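Local coordinates for glycoside Hydrolase Family 43_12 (Metagenome, PDB 7JVH), which is a family 43 (subfamily 12) glycoside hydrolase from capybara gut microbes that probably cleaves arabinose- or xylose-containing plant polysaccharides or their fragments, at residues F30-A43 against P378-S390. Sequence-based numbering, arbitrary orientation.
Sequences FTNFTYTGEDDIYA and PNGNFTYSEDFKS
Asn32 ND2 is gripped by two oxygens of the facing segment: Asp387 OD1 at 3.0 Å and Ser385 OG at 3.1 Å. Both lie close to the amide plane, so each N-H has its own acceptor, while OD1 of the same amide accepts from Thr34 OG1 on a lone pair. CG anti to the backbone N (chi1 177°) carries the amide across to Ser385 and Asp387. Replacing Asn32 by an alanine removes this amide, which is likely to leave Asp387 OD1 and Ser385 OG without their common donor and the Thr34 hydroxyl without its acceptor. Strands 30-37 and 383-386 pair antiparallel, their N-to-C directions 176° apart; Phe33-Glu386 and Tyr35-Tyr384 are the hydrogen-bonded pairs. In a non-hydrogen-bonded pair, Thr36 OG1 and Thr383 OG1 are hydrogen-bonded at 2.6 Å. Beyond the end of strand 30-37, Asn381 bonds twice to the backbone of Asp39: OD1 accepts from Asp39 N (2.9 Å) and ND2 donates to Asp39 O (2.8 Å). Gly380 CA lies over one face of the Tyr42 ring, 3.7 Å from its centroid, with Ile41 CG2 on the opposite face. Phe33 and Phe388 touch Met563 in the second sheet of the C-terminal concanavalin A-like sandwich. Polar side chains thus tie the N-terminal strand into that domain on one face, and mostly aromatic ones, with Glu386 among them, on the other.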
# COMPACT_ATOMS: atom_id res chain seq x y z
N PHE A 30 -22.29 -0.25 12.57
CA PHE A 30 -21.08 0.07 13.32
C PHE A 30 -21.05 1.57 13.54
O PHE A 30 -20.91 2.33 12.58
CB PHE A 30 -19.84 -0.41 12.58
CG PHE A 30 -19.81 -1.90 12.34
CD1 PHE A 30 -20.46 -2.46 11.24
CD2 PHE A 30 -19.13 -2.74 13.21
CE1 PHE A 30 -20.44 -3.82 11.02
CE2 PHE A 30 -19.11 -4.11 12.99
CZ PHE A 30 -19.75 -4.65 11.89
N THR A 31 -21.21 1.98 14.80
CA THR A 31 -21.37 3.38 15.19
C THR A 31 -20.03 4.07 15.44
O THR A 31 -19.96 5.29 15.46
CB THR A 31 -22.25 3.49 16.45
OG1 THR A 31 -22.64 4.84 16.66
CG2 THR A 31 -21.49 3.04 17.67
N ASN A 32 -18.97 3.27 15.66
CA ASN A 32 -17.62 3.75 15.88
C ASN A 32 -16.55 2.77 15.41
O ASN A 32 -16.73 1.55 15.49
CB ASN A 32 -17.36 4.01 17.36
CG ASN A 32 -15.93 4.46 17.64
OD1 ASN A 32 -15.13 3.71 18.20
ND2 ASN A 32 -15.60 5.67 17.23
N PHE A 33 -15.42 3.31 14.93
CA PHE A 33 -14.16 2.60 14.88
C PHE A 33 -13.06 3.51 15.42
O PHE A 33 -12.97 4.67 15.02
CB PHE A 33 -13.81 2.14 13.45
CG PHE A 33 -12.71 1.12 13.42
CD1 PHE A 33 -11.38 1.49 13.38
CD2 PHE A 33 -13.02 -0.23 13.45
CE1 PHE A 33 -10.37 0.53 13.36
CE2 PHE A 33 -12.01 -1.20 13.42
CZ PHE A 33 -10.68 -0.81 13.38
N THR A 34 -12.23 2.97 16.31
CA THR A 34 -11.08 3.68 16.86
C THR A 34 -9.83 2.86 16.63
O THR A 34 -9.81 1.67 16.92
CB THR A 34 -11.24 3.96 18.40
OG1 THR A 34 -12.44 4.71 18.62
CG2 THR A 34 -10.08 4.74 18.94
N TYR A 35 -8.80 3.52 16.09
CA TYR A 35 -7.49 2.92 15.86
C TYR A 35 -6.43 3.78 16.54
O TYR A 35 -6.35 4.99 16.28
CB TYR A 35 -7.21 2.80 14.36
CG TYR A 35 -5.79 2.34 14.02
CD1 TYR A 35 -5.45 1.00 14.04
CD2 TYR A 35 -4.80 3.26 13.69
CE1 TYR A 35 -4.16 0.58 13.75
CE2 TYR A 35 -3.51 2.86 13.40
CZ TYR A 35 -3.19 1.52 13.41
OH TYR A 35 -1.90 1.12 13.11
N THR A 36 -5.62 3.14 17.40
CA THR A 36 -4.56 3.81 18.16
C THR A 36 -3.23 3.10 17.95
O THR A 36 -3.07 1.95 18.33
CB THR A 36 -4.89 3.88 19.69
OG1 THR A 36 -6.05 4.68 19.90
CG2 THR A 36 -3.72 4.46 20.49
N GLY A 37 -2.27 3.83 17.34
CA GLY A 37 -0.91 3.35 17.15
C GLY A 37 -0.11 3.62 18.41
O GLY A 37 -0.30 4.65 19.06
N GLU A 38 0.76 2.67 18.78
CA GLU A 38 1.48 2.67 20.06
C GLU A 38 2.87 2.06 19.88
O GLU A 38 3.29 1.19 20.66
CB GLU A 38 0.73 1.85 21.13
CG GLU A 38 -0.74 2.20 21.37
CD GLU A 38 -1.53 1.04 21.99
OE1 GLU A 38 -1.53 -0.09 21.46
OE2 GLU A 38 -2.21 1.25 23.02
N ASP A 39 3.60 2.51 18.86
CA ASP A 39 4.94 2.02 18.60
C ASP A 39 6.00 2.66 19.51
O ASP A 39 5.95 3.87 19.81
CB ASP A 39 5.32 2.21 17.12
CG ASP A 39 4.77 1.10 16.23
OD1 ASP A 39 4.50 -0.02 16.77
OD2 ASP A 39 4.61 1.37 15.01
N ASP A 40 6.93 1.81 19.96
CA ASP A 40 8.04 2.18 20.82
C ASP A 40 8.90 3.30 20.22
O ASP A 40 9.27 4.25 20.92
CB ASP A 40 8.91 0.95 21.07
CG ASP A 40 8.20 -0.15 21.82
OD1 ASP A 40 7.13 0.09 22.42
OD2 ASP A 40 8.70 -1.28 21.82
N ILE A 41 9.22 3.17 18.93
CA ILE A 41 10.17 4.03 18.25
C ILE A 41 9.81 5.53 18.34
O ILE A 41 10.68 6.38 18.48
CB ILE A 41 10.39 3.60 16.77
CG1 ILE A 41 11.68 4.19 16.20
CG2 ILE A 41 9.21 4.01 15.90
CD1 ILE A 41 12.93 3.55 16.78
N TYR A 42 8.51 5.84 18.24
CA TYR A 42 8.02 7.20 18.24
C TYR A 42 7.99 7.75 19.66
O TYR A 42 8.32 8.93 19.88
CB TYR A 42 6.62 7.28 17.63
CG TYR A 42 6.56 6.74 16.22
CD1 TYR A 42 7.32 7.32 15.22
CD2 TYR A 42 5.73 5.66 15.88
CE1 TYR A 42 7.27 6.85 13.93
CE2 TYR A 42 5.68 5.19 14.58
CZ TYR A 42 6.45 5.78 13.61
OH TYR A 42 6.41 5.33 12.32
N ALA A 43 7.60 6.90 20.62
CA ALA A 43 7.57 7.24 22.04
C ALA A 43 8.97 7.54 22.60
O ALA A 43 9.12 8.42 23.44
CB ALA A 43 6.91 6.11 22.83
N PRO A 378 -1.99 11.43 9.21
CA PRO A 378 -1.26 11.31 10.47
C PRO A 378 0.12 10.70 10.31
O PRO A 378 0.46 10.25 9.24
CB PRO A 378 -2.15 10.37 11.28
CG PRO A 378 -2.82 9.52 10.25
CD PRO A 378 -3.05 10.42 9.07
N ASN A 379 0.91 10.74 11.39
CA ASN A 379 2.16 9.99 11.52
C ASN A 379 2.49 9.85 13.01
O ASN A 379 1.69 10.26 13.86
CB ASN A 379 3.31 10.65 10.74
CG ASN A 379 4.26 9.62 10.15
OD1 ASN A 379 4.96 8.91 10.88
ND2 ASN A 379 4.27 9.51 8.83
N GLY A 380 3.63 9.23 13.32
CA GLY A 380 3.96 8.91 14.70
C GLY A 380 2.89 8.01 15.33
O GLY A 380 2.30 7.17 14.66
N ASN A 381 2.66 8.20 16.63
CA ASN A 381 1.61 7.54 17.38
C ASN A 381 0.44 8.50 17.52
O ASN A 381 0.61 9.66 17.85
CB ASN A 381 2.11 7.09 18.74
CG ASN A 381 2.99 5.87 18.65
OD1 ASN A 381 2.89 5.10 17.70
ND2 ASN A 381 3.86 5.68 19.62
N PHE A 382 -0.76 7.99 17.24
CA PHE A 382 -1.97 8.79 17.13
C PHE A 382 -3.19 7.89 17.30
O PHE A 382 -3.07 6.67 17.37
CB PHE A 382 -2.01 9.52 15.80
CG PHE A 382 -2.05 8.60 14.61
CD1 PHE A 382 -3.24 8.13 14.10
CD2 PHE A 382 -0.87 8.21 13.98
CE1 PHE A 382 -3.26 7.30 13.00
CE2 PHE A 382 -0.89 7.39 12.88
CZ PHE A 382 -2.08 6.92 12.39
N THR A 383 -4.36 8.52 17.37
CA THR A 383 -5.63 7.85 17.48
C THR A 383 -6.54 8.41 16.40
O THR A 383 -6.67 9.64 16.28
CB THR A 383 -6.27 8.03 18.86
OG1 THR A 383 -5.57 7.20 19.79
CG2 THR A 383 -7.73 7.65 18.87
N TYR A 384 -7.15 7.50 15.63
CA TYR A 384 -8.16 7.82 14.64
C TYR A 384 -9.48 7.20 15.10
O TYR A 384 -9.62 5.97 15.12
CB TYR A 384 -7.75 7.31 13.27
CG TYR A 384 -8.81 7.42 12.19
CD1 TYR A 384 -9.61 8.56 12.09
CD2 TYR A 384 -9.00 6.40 11.25
CE1 TYR A 384 -10.57 8.67 11.12
CE2 TYR A 384 -9.97 6.52 10.25
CZ TYR A 384 -10.75 7.65 10.19
OH TYR A 384 -11.72 7.80 9.23
N SER A 385 -10.42 8.06 15.49
CA SER A 385 -11.76 7.68 15.87
C SER A 385 -12.69 8.19 14.78
O SER A 385 -12.74 9.39 14.50
CB SER A 385 -12.18 8.27 17.22
OG SER A 385 -13.50 7.90 17.54
N GLU A 386 -13.43 7.26 14.17
CA GLU A 386 -14.31 7.54 13.06
C GLU A 386 -15.69 7.10 13.50
O GLU A 386 -15.87 5.97 13.96
CB GLU A 386 -13.89 6.74 11.84
CG GLU A 386 -14.79 6.91 10.63
CD GLU A 386 -14.93 8.36 10.22
OE1 GLU A 386 -13.94 8.90 9.68
OE2 GLU A 386 -16.03 8.95 10.41
N ASP A 387 -16.67 8.00 13.34
CA ASP A 387 -18.07 7.74 13.67
C ASP A 387 -18.98 7.53 12.46
O ASP A 387 -20.14 7.24 12.62
CB ASP A 387 -18.60 8.89 14.55
CG ASP A 387 -17.96 8.88 15.93
OD1 ASP A 387 -17.57 7.80 16.41
OD2 ASP A 387 -17.87 9.98 16.55
N PHE A 388 -18.42 7.67 11.25
CA PHE A 388 -19.12 7.48 9.99
C PHE A 388 -20.47 8.23 9.92
O PHE A 388 -21.47 7.69 9.46
CB PHE A 388 -19.31 5.99 9.68
CG PHE A 388 -18.03 5.21 9.61
CD1 PHE A 388 -17.18 5.35 8.52
CD2 PHE A 388 -17.65 4.38 10.65
CE1 PHE A 388 -15.99 4.64 8.46
CE2 PHE A 388 -16.46 3.68 10.61
CZ PHE A 388 -15.62 3.80 9.51
N LYS A 389 -20.45 9.48 10.38
CA LYS A 389 -21.60 10.39 10.33
C LYS A 389 -21.71 11.17 9.01
O LYS A 389 -22.43 12.17 8.93
CB LYS A 389 -21.52 11.36 11.49
CG LYS A 389 -21.46 10.68 12.86
CD LYS A 389 -21.78 11.63 14.01
CE LYS A 389 -22.05 10.84 15.29
NZ LYS A 389 -21.95 11.66 16.53
N SER A 390 -21.02 10.70 7.96
CA SER A 390 -20.92 11.41 6.69
C SER A 390 -20.76 10.43 5.53
O SER A 390 -19.91 9.53 5.58
CB SER A 390 -19.74 12.36 6.73
OG SER A 390 -19.46 12.88 5.44
O HOH W 1 6.86 7.18 10.55